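Local coordinates for protein LbaCas13a H328A (C2c2) (PDB 5WLH) that binds its pre-crRNA as a CRISPR-Cas13a enzyme and probably acts as an RNA-guided nuclease that cleaves RNA, at residues V20-A25 / D55-S60; L37-S42 / S47-E52; K67-F72 / E228-V233. All coordinates share one frame; numbering follows the deposited sequence.

Interaction 1 (V20-A25 / D55-S60); sequences VNAKTA and DRYIES. With nucleotides of chain B.
Tyr57 of helix 51-64 meets Asn21 and Ala22, next to Lys23 of strand 22-28, with the hydroxyl end of its ring. Its CG lies opposite the backbone N (chi1 171°), which sends the ring off the helix toward the 20-25 segment. Tyr57 OH comes to 3.1 Å from Asn21 CB, and that carbon sits at the ring edge near the ring plane. The amide of Asn21 stands steeply to the ring, with the two planes 74° apart. Asn21 N gives a weak, bent hydrogen bond to Tyr57 OH, 3.2 Å long with an angle of 128° at the hydrogen. Ala22 CB approaches the ring from an oblique direction, 4.1 Å from Tyr57 CZ.

The packed part of the contact is the pair Ala22 and Tyr57, both buried. Lys49 touches both of them, and Leu37 of strand 33-39 also packs on Tyr57. The outer side, Val20 and the poorly ordered Asn21 amide, is exposed. The tyrosine hydroxyl reaches this side through Asn21 CB and the weak N-H bond. The two segments bury 126 Å² together.

Further along the strand, Thr24 turns to the bound RNA. Its OG1 is hydrogen-bonded to O2' of G23 of chain B at 2.9 Å, and either hydroxyl could be the donor. N6 of A26 of chain B adds a weak bond to Thr24 OG1 at 3.1 Å. Thr24 CG2 packs 3.3 Å from O3' of G23 of chain B. One threonine thus touches both a ribose and a base. This is a two-stranded antiparallel beta hairpin lying against a helix through a tyrosine, with its first strand forming part of the guide-RNA binding surface of Cas13a.

Interaction 2 (L37-S42 / S47-E52); sequences LYNDPS and SRKNDE
Tyr38 and Arg48 form a single antiparallel beta bridge, a non-hydrogen-bonded pair, where the chain turns back after strand 33-39. Backbone bonds flank it on both sides. Lys49 N donates to Leu37 O at 2.8 Å in a nearly straight bond (170°). Asn39 N donates to Ser47 O at 3.0 Å, from above the carbonyl plane. Ser47 OG adds a bond of 2.9 Å to Asn39 O, and it also sits at the edge of the Tyr38 ring. On its other edge, strand 33-39 pairs with strand 22-28 of the same hairpin, so the bridge lays residues 47-49 along the hairpin just before helix 51-64. Lys49 runs its chain over Leu37, with CD 3.8 Å from Leu37 CB. A bend at the end of the lysine chain (chi4 -62°) brings NZ to Asn39. There Lys49 NZ bonds to Asn39 OD1 in the carbonyl plane and on a lone pair, though the 2.5 Å length is shorter than usual and doubtful. A water joins the segments as well, accepting from Leu37 N at 2.8 Å and lying within bonding distance of Lys49 O. Asn50 N-caps the helix that follows, its OD1 bonded to Asp53 N.

Interaction 3 (K67-F72 / E228-V233); sequences KLYRIF and EDFYHV
Tyr69 and Phe230 meet as a T-shaped (edge-to-face) pair. Phe230 turns its edge to the face of Tyr69, with the planes at 79° and the ring centroids 5.5 Å apart. The closest approach is 3.7 Å, from Phe230 CD1 to Tyr69 CG. The backbone of Phe230 lies over the same tyrosine ring: its CA is 4.2 Å from the ring centroid in a CH-pi contact. Tyr69 holds its ring opposite the backbone N (chi1 -173°), and this extends it from the 67-72 loop toward the last turn of helix 218-230.

At the far end of the ring, Tyr69 OH donates a hydrogen bond to Asp229 OD2 at 2.6 Å. The oxygen uses its anti lone pair, and the carboxylate plane is turned 67° from the ring. Ser189 OG is a second partner of Asp229 OD2. Tyr69 is therefore fixed at two places, by its face on Phe230 and by its hydroxyl on Asp229. Replacing Tyr69 by a leucine would probably leave Asp229 OD2 without this donor and open a gap beside the edge of Phe230.

Arg70 NH1 donates to the backbone O of Tyr69 at 2.9 Å. Leu103 and Leu107 of helix 103-107 touch Phe230, and Val226, one turn earlier on helix 218-230, touches Tyr69. His232 N bonds back to Asp229 O at 3.0 Å and Val233 N to Glu228 O at 3.1 Å. Positive phi at His232 makes this a Schellman motif. Tyr69 thus ties the 67-72 loop to the Schellman-terminated end of helix 218-230, which passes through His232 into helix 233-244.

Interactions 1 and 2 are neighbours, with centres 8 Å apart, and interaction 2 is nested in the loop that interaction 1 closes. They share the hairpin of strands 22-28 and 33-39: Lys23 N lies 2.7 Å from Tyr38 O, a probable hydrogen bond. They also share helix 51-64, where Tyr57 CD2 packs 3.4 Å from Leu37 CD1. Interaction 1 touches the RNA directly, and interactions 2 and 3 each come within about 6 Å of it at their nearest atoms. Interaction 3 follows in series. Its centre is about 19 Å from that of interaction 1 and 27 Å from that of interaction 2, and it touches neither.

Interaction 1 (V20-A25 / D55-S60)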
loop_
_atom_site.group_PDB
_atom_site.type_symbol
_atom_site.label_atom_id
_atom_site.label_comp_id
_atom_site.label_asym_id
_atom_site.label_seq_id
_atom_site.Cartn_x
_atom_site.Cartn_y
_atom_site.Cartn_z
ATOM N N VAL A 20 -23.927 -2.099 4.350
ATOM C CA VAL A 20 -23.426 -2.352 3.003
ATOM C C VAL A 20 -24.000 -1.354 1.999
ATOM O O VAL A 20 -23.344 -1.024 1.003
ATOM C CB VAL A 20 -23.728 -3.814 2.607
ATOM C CG1 VAL A 20 -25.231 -4.050 2.532
ATOM C CG2 VAL A 20 -23.040 -4.179 1.296
ATOM N N ASN A 21 -25.215 -0.845 2.245
ATOM C CA ASN A 21 -25.823 0.139 1.347
ATOM C C ASN A 21 -25.085 1.471 1.393
ATOM O O ASN A 21 -24.920 2.137 0.363
ATOM C CB ASN A 21 -27.287 0.388 1.723
ATOM C CG ASN A 21 -28.165 -0.832 1.565
ATOM O OD1 ASN A 21 -27.798 -1.937 1.963
ATOM N ND2 ASN A 21 -29.356 -0.628 1.006
ATOM N N ALA A 22 -24.660 1.882 2.581
ATOM C CA ALA A 22 -24.358 3.271 2.868
ATOM C C ALA A 22 -22.876 3.455 3.171
ATOM O O ALA A 22 -22.127 2.500 3.390
ATOM C CB ALA A 22 -25.215 3.754 4.041
ATOM N N LYS A 23 -22.449 4.703 3.157
ATOM C CA LYS A 23 -21.129 5.042 3.658
ATOM C C LYS A 23 -21.268 5.796 4.961
ATOM O O LYS A 23 -22.327 6.343 5.282
ATOM C CB LYS A 23 -20.355 5.864 2.635
ATOM C CG LYS A 23 -20.243 5.156 1.289
ATOM C CD LYS A 23 -19.235 5.829 0.381
ATOM C CE LYS A 23 -18.849 4.919 -0.774
ATOM N NZ LYS A 23 -17.702 4.041 -0.438
ATOM N N THR A 24 -20.185 5.836 5.723
ATOM C CA THR A 24 -20.143 6.696 6.890
ATOM C C THR A 24 -19.141 7.810 6.648
ATOM O O THR A 24 -18.213 7.670 5.846
ATOM C CB THR A 24 -19.762 5.936 8.165
ATOM O OG1 THR A 24 -18.358 5.647 8.148
ATOM C CG2 THR A 24 -20.534 4.636 8.257
ATOM N N ALA A 25 -19.366 8.929 7.318
ATOM C CA ALA A 25 -18.400 10.006 7.345
ATOM C C ALA A 25 -18.491 10.631 8.715
ATOM O O ALA A 25 -19.435 10.385 9.467
ATOM C CB ALA A 25 -18.660 11.048 6.243
ATOM N N ASP A 55 -31.483 5.781 12.152
ATOM C CA ASP A 55 -32.032 4.791 13.074
ATOM C C ASP A 55 -32.797 3.716 12.325
ATOM O O ASP A 55 -32.549 2.522 12.515
ATOM C CB ASP A 55 -32.938 5.477 14.096
ATOM C CG ASP A 55 -32.168 6.250 15.131
ATOM O OD1 ASP A 55 -30.921 6.136 15.161
ATOM O OD2 ASP A 55 -32.802 6.980 15.924
ATOM N N ARG A 56 -33.726 4.127 11.453
ATOM C CA ARG A 56 -34.563 3.172 10.737
ATOM C C ARG A 56 -33.746 2.339 9.766
ATOM O O ARG A 56 -34.055 1.162 9.539
ATOM C CB ARG A 56 -35.682 3.903 9.986
ATOM C CG ARG A 56 -36.501 3.007 9.056
ATOM C CD ARG A 56 -36.515 3.511 7.607
ATOM N NE ARG A 56 -35.353 3.068 6.829
ATOM C CZ ARG A 56 -35.350 2.013 6.018
ATOM N NH1 ARG A 56 -36.448 1.277 5.878
ATOM N NH2 ARG A 56 -34.250 1.687 5.350
ATOM N N TYR A 57 -32.715 2.939 9.166
ATOM C CA TYR A 57 -31.861 2.188 8.262
ATOM C C TYR A 57 -31.160 1.051 8.999
ATOM O O TYR A 57 -31.098 -0.079 8.499
ATOM C CB TYR A 57 -30.844 3.126 7.607
ATOM C CG TYR A 57 -29.797 2.388 6.836
ATOM C CD1 TYR A 57 -30.012 2.015 5.520
ATOM C CD2 TYR A 57 -28.599 2.027 7.437
ATOM C CE1 TYR A 57 -29.050 1.320 4.817
ATOM C CE2 TYR A 57 -27.642 1.339 6.747
ATOM C CZ TYR A 57 -27.872 0.986 5.440
ATOM O OH TYR A 57 -26.901 0.288 4.765
ATOM N N ILE A 58 -30.612 1.338 10.176
ATOM C CA ILE A 58 -29.959 0.294 10.959
ATOM C C ILE A 58 -30.976 -0.775 11.345
ATOM O O ILE A 58 -30.765 -1.967 11.097
ATOM C CB ILE A 58 -29.271 0.905 12.192
ATOM C CG1 ILE A 58 -28.129 1.827 11.742
ATOM C CG2 ILE A 58 -28.756 -0.186 13.127
ATOM C CD1 ILE A 58 -27.071 1.096 10.912
ATOM N N GLU A 59 -32.115 -0.350 11.907
ATOM C CA GLU A 59 -33.193 -1.284 12.245
ATOM C C GLU A 59 -33.529 -2.197 11.074
ATOM O O GLU A 59 -33.598 -3.422 11.221
ATOM C CB GLU A 59 -34.454 -0.523 12.673
ATOM C CG GLU A 59 -34.374 0.240 13.984
ATOM C CD GLU A 59 -35.659 1.014 14.287
ATOM O OE1 GLU A 59 -36.684 0.372 14.611
ATOM O OE2 GLU A 59 -35.647 2.266 14.198
ATOM N N SER A 60 -33.751 -1.610 9.896
ATOM C CA SER A 60 -34.153 -2.402 8.739
ATOM C C SER A 60 -33.072 -3.402 8.340
ATOM O O SER A 60 -33.379 -4.542 7.973
ATOM C CB SER A 60 -34.489 -1.484 7.563
ATOM O OG SER A 60 -34.170 -2.126 6.342
ATOM P P G B 23 -20.457 -1.845 9.908
ATOM O OP1 G B 23 -21.265 -1.741 8.657
ATOM O OP2 G B 23 -19.593 -3.023 10.117
ATOM O "O5'" G B 23 -19.514 -0.581 10.077
ATOM C "C5'" G B 23 -20.061 0.722 9.968
ATOM C "C4'" G B 23 -19.005 1.761 10.212
ATOM O "O4'" G B 23 -18.376 1.554 11.496
ATOM C "C3'" G B 23 -17.847 1.751 9.244
ATOM O "O3'" G B 23 -18.180 2.344 8.001
ATOM C "C2'" G B 23 -16.773 2.502 10.013
ATOM O "O2'" G B 23 -17.042 3.901 9.987
ATOM C "C1'" G B 23 -17.028 1.998 11.437
ATOM N N9 G B 23 -16.154 0.868 11.807
ATOM C C8 G B 23 -16.472 -0.471 11.827
ATOM N N7 G B 23 -15.467 -1.217 12.238
ATOM C C5 G B 23 -14.447 -0.300 12.532
ATOM C C6 G B 23 -13.129 -0.501 13.016
ATOM O O6 G B 23 -12.598 -1.583 13.305
ATOM N N1 G B 23 -12.431 0.705 13.169
ATOM C C2 G B 23 -12.947 1.948 12.861
ATOM N N2 G B 23 -12.176 3.033 13.048
ATOM N N3 G B 23 -14.179 2.137 12.412
ATOM C C4 G B 23 -14.855 0.980 12.261
ATOM P P A B 26 -8.567 5.398 4.536
ATOM O OP1 A B 26 -7.098 5.276 4.362
ATOM O OP2 A B 26 -9.378 4.364 5.215
ATOM O "O5'" A B 26 -8.857 6.769 5.279
ATOM C "C5'" A B 26 -8.102 7.949 5.018
ATOM C "C4'" A B 26 -8.145 8.848 6.227
ATOM O "O4'" A B 26 -9.498 9.360 6.378
ATOM C "C3'" A B 26 -7.819 8.136 7.534
ATOM O "O3'" A B 26 -7.255 9.072 8.446
ATOM C "C2'" A B 26 -9.200 7.712 8.022
ATOM O "O2'" A B 26 -9.299 7.423 9.399
ATOM C "C1'" A B 26 -10.055 8.910 7.601
ATOM N N9 A B 26 -11.432 8.508 7.329
ATOM C C8 A B 26 -11.935 8.070 6.131
ATOM N N7 A B 26 -13.206 7.721 6.208
ATOM C C5 A B 26 -13.530 7.955 7.528
ATOM C C6 A B 26 -14.744 7.792 8.222
ATOM N N6 A B 26 -15.844 7.321 7.614
ATOM N N1 A B 26 -14.755 8.085 9.531
ATOM C C2 A B 26 -13.633 8.549 10.111
ATOM N N3 A B 26 -12.439 8.747 9.552
ATOM C C4 A B 26 -12.459 8.435 8.241
#

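Interaction 2 (L37-S42 / S47-E52)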
loop_
_atom_site.group_PDB
_atom_site.type_symbol
_atom_site.label_atom_id
_atom_site.label_comp_id
_atom_site.label_asym_id
_atom_site.label_seq_id
_atom_site.Cartn_x
_atom_site.Cartn_y
_atom_site.Cartn_z
ATOM N N LEU A 37 -24.434 8.569 8.258
ATOM C CA LEU A 37 -24.614 7.584 7.208
ATOM C C LEU A 37 -25.111 8.294 5.967
ATOM O O LEU A 37 -25.979 9.170 6.050
ATOM C CB LEU A 37 -25.641 6.513 7.600
ATOM C CG LEU A 37 -25.277 5.419 8.585
ATOM C CD1 LEU A 37 -26.415 4.385 8.585
ATOM C CD2 LEU A 37 -23.981 4.775 8.143
ATOM N N TYR A 38 -24.571 7.922 4.821
ATOM C CA TYR A 38 -25.052 8.500 3.579
ATOM C C TYR A 38 -25.038 7.483 2.459
ATOM O O TYR A 38 -24.172 6.606 2.385
ATOM C CB TYR A 38 -24.254 9.740 3.172
ATOM C CG TYR A 38 -22.781 9.538 2.833
ATOM C CD1 TYR A 38 -21.830 9.402 3.825
ATOM C CD2 TYR A 38 -22.351 9.569 1.504
ATOM C CE1 TYR A 38 -20.471 9.268 3.505
ATOM C CE2 TYR A 38 -21.008 9.449 1.175
ATOM C CZ TYR A 38 -20.077 9.292 2.183
ATOM O OH TYR A 38 -18.739 9.167 1.858
ATOM N N ASN A 39 -26.028 7.617 1.592
ATOM C CA ASN A 39 -26.159 6.765 0.424
ATOM C C ASN A 39 -25.291 7.294 -0.703
ATOM O O ASN A 39 -25.202 8.504 -0.921
ATOM C CB ASN A 39 -27.623 6.697 -0.004
ATOM C CG ASN A 39 -28.549 6.445 1.177
ATOM O OD1 ASN A 39 -28.569 5.341 1.733
ATOM N ND2 ASN A 39 -29.299 7.476 1.590
ATOM N N ASP A 40 -24.626 6.378 -1.406
ATOM C CA ASP A 40 -23.654 6.776 -2.405
ATOM C C ASP A 40 -23.728 5.838 -3.602
ATOM O O ASP A 40 -23.709 4.614 -3.414
ATOM C CB ASP A 40 -22.255 6.752 -1.798
ATOM C CG ASP A 40 -21.212 7.340 -2.725
ATOM O OD1 ASP A 40 -21.407 8.485 -3.176
ATOM O OD2 ASP A 40 -20.201 6.657 -3.009
ATOM N N PRO A 41 -23.816 6.358 -4.836
ATOM C CA PRO A 41 -23.944 7.774 -5.177
ATOM C C PRO A 41 -25.372 8.285 -4.978
ATOM O O PRO A 41 -26.347 7.551 -5.169
ATOM C CB PRO A 41 -23.557 7.810 -6.655
ATOM C CG PRO A 41 -23.994 6.485 -7.176
ATOM C CD PRO A 41 -23.855 5.500 -6.039
ATOM N N SER A 42 -25.492 9.546 -4.585
ATOM C CA SER A 42 -26.793 10.162 -4.409
ATOM C C SER A 42 -26.658 11.641 -4.722
ATOM O O SER A 42 -25.566 12.137 -5.005
ATOM C CB SER A 42 -27.322 9.945 -2.994
ATOM O OG SER A 42 -28.685 10.285 -2.917
ATOM N N SER A 47 -28.852 12.171 0.081
ATOM C CA SER A 47 -27.725 11.316 0.446
ATOM C C SER A 47 -27.616 11.127 1.952
ATOM O O SER A 47 -27.686 9.999 2.458
ATOM C CB SER A 47 -26.418 11.907 -0.097
ATOM O OG SER A 47 -25.321 11.098 0.291
ATOM N N ARG A 48 -27.400 12.215 2.677
ATOM C CA ARG A 48 -27.146 12.132 4.104
ATOM C C ARG A 48 -28.414 11.751 4.854
ATOM O O ARG A 48 -29.463 12.369 4.657
ATOM C CB ARG A 48 -26.619 13.469 4.605
ATOM C CG ARG A 48 -26.539 13.577 6.088
ATOM C CD ARG A 48 -25.834 14.867 6.495
ATOM N NE ARG A 48 -25.912 15.083 7.928
ATOM C CZ ARG A 48 -25.258 16.042 8.583
ATOM N NH1 ARG A 48 -25.397 16.149 9.896
ATOM N NH2 ARG A 48 -24.464 16.879 7.935
ATOM N N LYS A 49 -28.318 10.743 5.732
ATOM C CA LYS A 49 -29.479 10.301 6.504
ATOM C C LYS A 49 -29.661 11.149 7.759
ATOM O O LYS A 49 -28.715 11.356 8.520
ATOM C CB LYS A 49 -29.328 8.829 6.892
ATOM C CG LYS A 49 -29.203 7.922 5.712
ATOM C CD LYS A 49 -29.101 6.452 6.147
ATOM C CE LYS A 49 -28.740 5.593 4.958
ATOM N NZ LYS A 49 -29.795 5.652 3.898
ATOM N N ASN A 50 -30.890 11.636 7.977
ATOM C CA ASN A 50 -31.205 12.330 9.218
ATOM C C ASN A 50 -31.288 11.304 10.345
ATOM O O ASN A 50 -31.189 10.102 10.115
ATOM C CB ASN A 50 -32.500 13.141 9.077
ATOM C CG ASN A 50 -33.700 12.291 8.659
ATOM O OD1 ASN A 50 -33.958 11.232 9.236
ATOM N ND2 ASN A 50 -34.455 12.766 7.663
ATOM N N ASP A 51 -31.479 11.781 11.580
ATOM C CA ASP A 51 -31.365 10.890 12.736
ATOM C C ASP A 51 -32.359 9.743 12.645
ATOM O O ASP A 51 -32.000 8.575 12.852
ATOM C CB ASP A 51 -31.579 11.668 14.032
ATOM C CG ASP A 51 -30.409 12.560 14.371
ATOM O OD1 ASP A 51 -29.262 12.189 14.049
ATOM O OD2 ASP A 51 -30.636 13.640 14.951
ATOM N N GLU A 52 -33.618 10.061 12.336
ATOM C CA GLU A 52 -34.646 9.030 12.260
ATOM C C GLU A 52 -34.346 8.034 11.150
ATOM O O GLU A 52 -34.476 6.817 11.350
ATOM C CB GLU A 52 -36.022 9.676 12.060
ATOM C CG GLU A 52 -36.981 8.893 11.176
ATOM C CD GLU A 52 -37.740 7.808 11.933
ATOM O OE1 GLU A 52 -38.745 7.299 11.389
ATOM O OE2 GLU A 52 -37.335 7.464 13.066
HETATM O O HOH W 1 -26.661 9.750 9.377
#

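Interaction 3 (K67-F72 / E228-V233)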
loop_
_atom_site.group_PDB
_atom_site.type_symbol
_atom_site.label_atom_id
_atom_site.label_comp_id
_atom_site.label_asym_id
_atom_site.label_seq_id
_atom_site.Cartn_x
_atom_site.Cartn_y
_atom_site.Cartn_z
ATOM N N LYS A 67 -35.258 -14.045 9.419
ATOM C CA LYS A 67 -35.895 -15.312 9.084
ATOM C C LYS A 67 -34.923 -16.343 8.522
ATOM O O LYS A 67 -35.275 -17.527 8.442
ATOM C CB LYS A 67 -37.060 -15.077 8.113
ATOM C CG LYS A 67 -38.410 -14.847 8.818
ATOM C CD LYS A 67 -38.251 -13.970 10.065
ATOM C CE LYS A 67 -39.503 -13.917 10.913
ATOM N NZ LYS A 67 -39.451 -12.765 11.856
ATOM N N LEU A 68 -33.710 -15.942 8.157
ATOM C CA LEU A 68 -32.666 -16.897 7.817
ATOM C C LEU A 68 -31.826 -17.297 9.030
ATOM O O LEU A 68 -30.838 -18.018 8.873
ATOM C CB LEU A 68 -31.769 -16.325 6.717
ATOM C CG LEU A 68 -32.338 -16.388 5.294
ATOM C CD1 LEU A 68 -31.392 -15.713 4.309
ATOM C CD2 LEU A 68 -32.617 -17.828 4.878
ATOM N N TYR A 69 -32.202 -16.850 10.227
ATOM C CA TYR A 69 -31.414 -17.120 11.424
ATOM C C TYR A 69 -31.359 -18.617 11.706
ATOM O O TYR A 69 -32.394 -19.286 11.781
ATOM C CB TYR A 69 -32.014 -16.372 12.616
ATOM C CG TYR A 69 -31.187 -16.433 13.876
ATOM C CD1 TYR A 69 -31.221 -17.555 14.700
ATOM C CD2 TYR A 69 -30.376 -15.370 14.248
ATOM C CE1 TYR A 69 -30.466 -17.615 15.848
ATOM C CE2 TYR A 69 -29.624 -15.417 15.403
ATOM C CZ TYR A 69 -29.669 -16.542 16.198
ATOM O OH TYR A 69 -28.914 -16.593 17.349
ATOM N N ARG A 70 -30.140 -19.140 11.847
ATOM C CA ARG A 70 -29.901 -20.525 12.230
ATOM C C ARG A 70 -28.754 -20.581 13.224
ATOM O O ARG A 70 -27.782 -19.831 13.101
ATOM C CB ARG A 70 -29.571 -21.416 11.019
ATOM C CG ARG A 70 -30.646 -21.423 9.938
ATOM C CD ARG A 70 -31.764 -22.385 10.302
ATOM N NE ARG A 70 -32.742 -22.556 9.232
ATOM C CZ ARG A 70 -33.690 -21.672 8.935
ATOM N NH1 ARG A 70 -33.777 -20.535 9.617
ATOM N NH2 ARG A 70 -34.550 -21.922 7.950
ATOM N N ILE A 71 -28.877 -21.487 14.200
ATOM C CA ILE A 71 -27.836 -21.658 15.212
ATOM C C ILE A 71 -26.517 -22.061 14.562
ATOM O O ILE A 71 -25.438 -21.616 14.979
ATOM C CB ILE A 71 -28.289 -22.695 16.260
ATOM C CG1 ILE A 71 -29.548 -22.213 16.985
ATOM C CG2 ILE A 71 -27.168 -23.009 17.242
ATOM C CD1 ILE A 71 -29.399 -20.875 17.633
ATOM N N PHE A 72 -26.579 -22.895 13.526
ATOM C CA PHE A 72 -25.400 -23.433 12.860
ATOM C C PHE A 72 -25.315 -22.929 11.419
ATOM O O PHE A 72 -26.331 -22.858 10.722
ATOM C CB PHE A 72 -25.435 -24.963 12.873
ATOM C CG PHE A 72 -25.368 -25.560 14.257
ATOM C CD1 PHE A 72 -24.205 -25.470 15.005
ATOM C CD2 PHE A 72 -26.462 -26.216 14.802
ATOM C CE1 PHE A 72 -24.133 -26.022 16.284
ATOM C CE2 PHE A 72 -26.398 -26.771 16.078
ATOM C CZ PHE A 72 -25.232 -26.673 16.817
ATOM N N GLU A 228 -32.035 -13.018 22.396
ATOM C CA GLU A 228 -31.431 -11.685 22.322
ATOM C C GLU A 228 -30.691 -11.493 21.009
ATOM O O GLU A 228 -30.690 -10.396 20.438
ATOM C CB GLU A 228 -30.467 -11.465 23.488
ATOM C CG GLU A 228 -31.087 -11.552 24.856
ATOM C CD GLU A 228 -30.038 -11.544 25.949
ATOM O OE1 GLU A 228 -28.942 -10.985 25.698
ATOM O OE2 GLU A 228 -30.291 -12.119 27.037
ATOM N N ASP A 229 -30.047 -12.553 20.526
ATOM C CA ASP A 229 -29.319 -12.498 19.264
ATOM C C ASP A 229 -30.277 -12.455 18.076
ATOM O O ASP A 229 -30.101 -11.654 17.148
ATOM C CB ASP A 229 -28.386 -13.705 19.173
ATOM C CG ASP A 229 -27.425 -13.619 18.003
ATOM O OD1 ASP A 229 -26.816 -12.551 17.825
ATOM O OD2 ASP A 229 -27.276 -14.628 17.278
ATOM N N PHE A 230 -31.310 -13.296 18.112
ATOM C CA PHE A 230 -32.294 -13.356 17.032
ATOM C C PHE A 230 -32.978 -12.014 16.815
ATOM O O PHE A 230 -33.218 -11.609 15.670
ATOM C CB PHE A 230 -33.328 -14.430 17.359
ATOM C CG PHE A 230 -34.488 -14.498 16.388
ATOM C CD1 PHE A 230 -34.388 -15.242 15.232
ATOM C CD2 PHE A 230 -35.676 -13.835 16.654
ATOM C CE1 PHE A 230 -35.454 -15.320 14.349
ATOM C CE2 PHE A 230 -36.744 -13.913 15.777
ATOM C CZ PHE A 230 -36.630 -14.658 14.630
ATOM N N TYR A 231 -33.317 -11.318 17.897
ATOM C CA TYR A 231 -33.990 -10.028 17.824
ATOM C C TYR A 231 -33.013 -8.861 17.823
ATOM O O TYR A 231 -33.452 -7.708 17.864
ATOM C CB TYR A 231 -34.980 -9.878 18.978
ATOM C CG TYR A 231 -36.229 -10.711 18.786
ATOM C CD1 TYR A 231 -37.156 -10.397 17.790
ATOM C CD2 TYR A 231 -36.476 -11.819 19.590
ATOM C CE1 TYR A 231 -38.299 -11.171 17.605
ATOM C CE2 TYR A 231 -37.613 -12.596 19.409
ATOM C CZ TYR A 231 -38.520 -12.270 18.420
ATOM O OH TYR A 231 -39.650 -13.050 18.252
ATOM N N HIS A 232 -31.712 -9.146 17.775
ATOM C CA HIS A 232 -30.647 -8.138 17.691
ATOM C C HIS A 232 -30.825 -7.018 18.711
ATOM O O HIS A 232 -30.699 -5.833 18.396
ATOM C CB HIS A 232 -30.569 -7.567 16.278
ATOM C CG HIS A 232 -30.383 -8.609 15.226
ATOM N ND1 HIS A 232 -31.405 -9.022 14.399
ATOM C CD2 HIS A 232 -29.294 -9.330 14.870
ATOM C CE1 HIS A 232 -30.953 -9.950 13.576
ATOM N NE2 HIS A 232 -29.675 -10.157 13.842
ATOM N N VAL A 233 -31.088 -7.393 19.964
ATOM C CA VAL A 233 -31.428 -6.363 20.938
ATOM C C VAL A 233 -30.229 -5.466 21.225
ATOM O O VAL A 233 -30.395 -4.268 21.476
ATOM C CB VAL A 233 -31.984 -6.987 22.224
ATOM C CG1 VAL A 233 -33.309 -7.694 21.928
ATOM C CG2 VAL A 233 -30.970 -7.946 22.819
#